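Local coordinates for NanS-p (Escherichia phage vB_EcoP_24B, PDB 6YP6), which is a conserved carbohydrate esterase of a Shiga toxin-encoding phage and probably binds carbohydrate, at residues A65-G70 with S97-G102. Residues are numbered along the deposited sequence; the frame is centred on the assembly and turned at random.
Sequences ALLQKG and SSLPQG
Leu67 reaches out from the short helix 64-69 and sets one methyl, CD1, against two consecutive residues of the loop 97-102, a compact example of how a leucine can join a helix to an irregular segment by carbon contacts alone. The closer partner is Pro100: Leu67 CD1 lies 3.6 Å from Pro100 CD and 4.0 Å from Pro100 CG, so the methyl meets the ring along its CD-CG side. The two side chains cross at about a right angle. Leu99 adds a second, lighter touch, its CD2 standing 4.1 Å from Leu67 CD1. That methyl arrives although Leu99 sets out across the line to the helix rather than along it: CG lies beside the backbone N, anti to the carbonyl carbon (chi1 -68°), and while a chi2 of 169° extends CD1, it is the other branch, CD2, that meets Leu67.

Behind this first shell, backbone hydrogen bonds of Leu67 with Asn163 and of Gln68 with Asn162 tie the helix to a neighbouring loop and set the position of the leucine. Gly70 leaves the helix with a positive phi of 80° to lead into strand 71-79. Leu67 itself is buried, resting also on Phe159 of strand 152-159 and on Leu165, while Leu99 touches Asn112 at the far end of its own connection.

The contact thus brings the long connection between strands 88-95 and 113-121 against the helix that precedes strand 71-79. With just 86 Å² buried and only carbon atoms meeting, its attraction is dispersive and hydrophobic, and depends on shape rather than on directional bonds.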
loop_
_atom_site.group_PDB
_atom_site.type_symbol
_atom_site.label_atom_id
_atom_site.label_comp_id
_atom_site.label_asym_id
_atom_site.label_seq_id
_atom_site.Cartn_x
_atom_site.Cartn_y
_atom_site.Cartn_z
ATOM N N ALA A 65 -13.533 -12.191 2.807
ATOM C CA ALA A 65 -13.630 -12.248 4.263
ATOM C C ALA A 65 -13.268 -10.911 4.898
ATOM O O ALA A 65 -13.839 -10.535 5.926
ATOM C CB ALA A 65 -12.751 -13.360 4.832
ATOM N N LEU A 66 -12.291 -10.196 4.324
ATOM C CA LEU A 66 -11.983 -8.847 4.795
ATOM C C LEU A 66 -13.220 -7.958 4.720
ATOM O O LEU A 66 -13.538 -7.231 5.672
ATOM C CB LEU A 66 -10.826 -8.271 3.971
ATOM C CG LEU A 66 -10.475 -6.809 4.269
ATOM C CD1 LEU A 66 -10.004 -6.596 5.688
ATOM C CD2 LEU A 66 -9.413 -6.332 3.282
ATOM N N LEU A 67 -13.948 -8.024 3.605
ATOM C CA LEU A 67 -15.150 -7.211 3.467
ATOM C C LEU A 67 -16.228 -7.628 4.469
ATOM O O LEU A 67 -16.916 -6.771 5.031
ATOM C CB LEU A 67 -15.701 -7.323 2.048
ATOM C CG LEU A 67 -14.881 -6.600 0.982
ATOM C CD1 LEU A 67 -15.370 -6.967 -0.412
ATOM C CD2 LEU A 67 -14.964 -5.100 1.164
ATOM N N GLN A 68 -16.383 -8.938 4.703
ATOM C CA GLN A 68 -17.441 -9.445 5.575
ATOM C C GLN A 68 -17.137 -9.152 7.036
ATOM O O GLN A 68 -18.011 -8.701 7.790
ATOM C CB GLN A 68 -17.606 -10.957 5.353
ATOM C CG GLN A 68 -18.512 -11.708 6.341
ATOM C CD GLN A 68 -18.173 -13.202 6.428
ATOM O OE1 GLN A 68 -17.562 -13.766 5.518
ATOM N NE2 GLN A 68 -18.544 -13.832 7.532
ATOM N N LYS A 69 -15.911 -9.449 7.464
ATOM C CA LYS A 69 -15.560 -9.401 8.871
ATOM C C LYS A 69 -14.878 -8.109 9.277
ATOM O O LYS A 69 -14.799 -7.818 10.479
ATOM C CB LYS A 69 -14.620 -10.564 9.200
ATOM C CG LYS A 69 -15.217 -11.936 8.976
ATOM C CD LYS A 69 -14.214 -13.048 9.291
ATOM C CE LYS A 69 -14.774 -14.428 8.982
ATOM N NZ LYS A 69 -13.732 -15.314 8.392
ATOM N N GLY A 70 -14.382 -7.336 8.313
ATOM C CA GLY A 70 -13.530 -6.206 8.602
ATOM C C GLY A 70 -12.103 -6.642 8.857
ATOM O O GLY A 70 -11.785 -7.831 8.953
ATOM N N SER A 97 -11.055 -10.221 -8.459
ATOM C CA SER A 97 -11.728 -10.832 -9.600
ATOM C C SER A 97 -13.241 -10.883 -9.434
ATOM O O SER A 97 -13.942 -11.120 -10.418
ATOM C CB SER A 97 -11.203 -12.250 -9.821
ATOM O OG SER A 97 -11.402 -13.025 -8.661
ATOM N N SER A 98 -13.741 -10.671 -8.221
ATOM C CA SER A 98 -15.166 -10.556 -7.967
ATOM C C SER A 98 -15.339 -9.815 -6.654
ATOM O O SER A 98 -14.410 -9.714 -5.848
ATOM C CB SER A 98 -15.842 -11.933 -7.895
ATOM O OG SER A 98 -15.467 -12.624 -6.714
ATOM N N LEU A 99 -16.528 -9.283 -6.464
ATOM C CA LEU A 99 -17.000 -8.802 -5.180
ATOM C C LEU A 99 -18.106 -9.730 -4.693
ATOM O O LEU A 99 -18.707 -10.461 -5.487
ATOM C CB LEU A 99 -17.539 -7.373 -5.302
ATOM C CG LEU A 99 -16.466 -6.323 -5.599
ATOM C CD1 LEU A 99 -17.103 -4.997 -5.959
ATOM C CD2 LEU A 99 -15.533 -6.153 -4.411
ATOM N N PRO A 100 -18.389 -9.743 -3.393
ATOM C CA PRO A 100 -19.436 -10.633 -2.877
ATOM C C PRO A 100 -20.790 -10.328 -3.507
ATOM O O PRO A 100 -21.045 -9.229 -4.000
ATOM C CB PRO A 100 -19.444 -10.336 -1.373
ATOM C CG PRO A 100 -18.069 -9.780 -1.081
ATOM C CD PRO A 100 -17.684 -9.022 -2.319
ATOM N N GLN A 101 -21.671 -11.323 -3.483
ATOM C CA GLN A 101 -23.010 -11.127 -4.026
ATOM C C GLN A 101 -23.658 -9.902 -3.388
ATOM O O GLN A 101 -23.643 -9.738 -2.167
ATOM C CB GLN A 101 -23.885 -12.361 -3.779
ATOM C CG GLN A 101 -25.394 -12.142 -4.020
ATOM C CD GLN A 101 -25.711 -11.620 -5.412
ATOM O OE1 GLN A 101 -24.946 -11.831 -6.355
ATOM N NE2 GLN A 101 -26.845 -10.935 -5.548
ATOM N N GLY A 102 -24.232 -9.043 -4.220
ATOM C CA GLY A 102 -24.913 -7.872 -3.718
ATOM C C GLY A 102 -24.013 -6.723 -3.332
ATOM O O GLY A 102 -24.502 -5.728 -2.784
#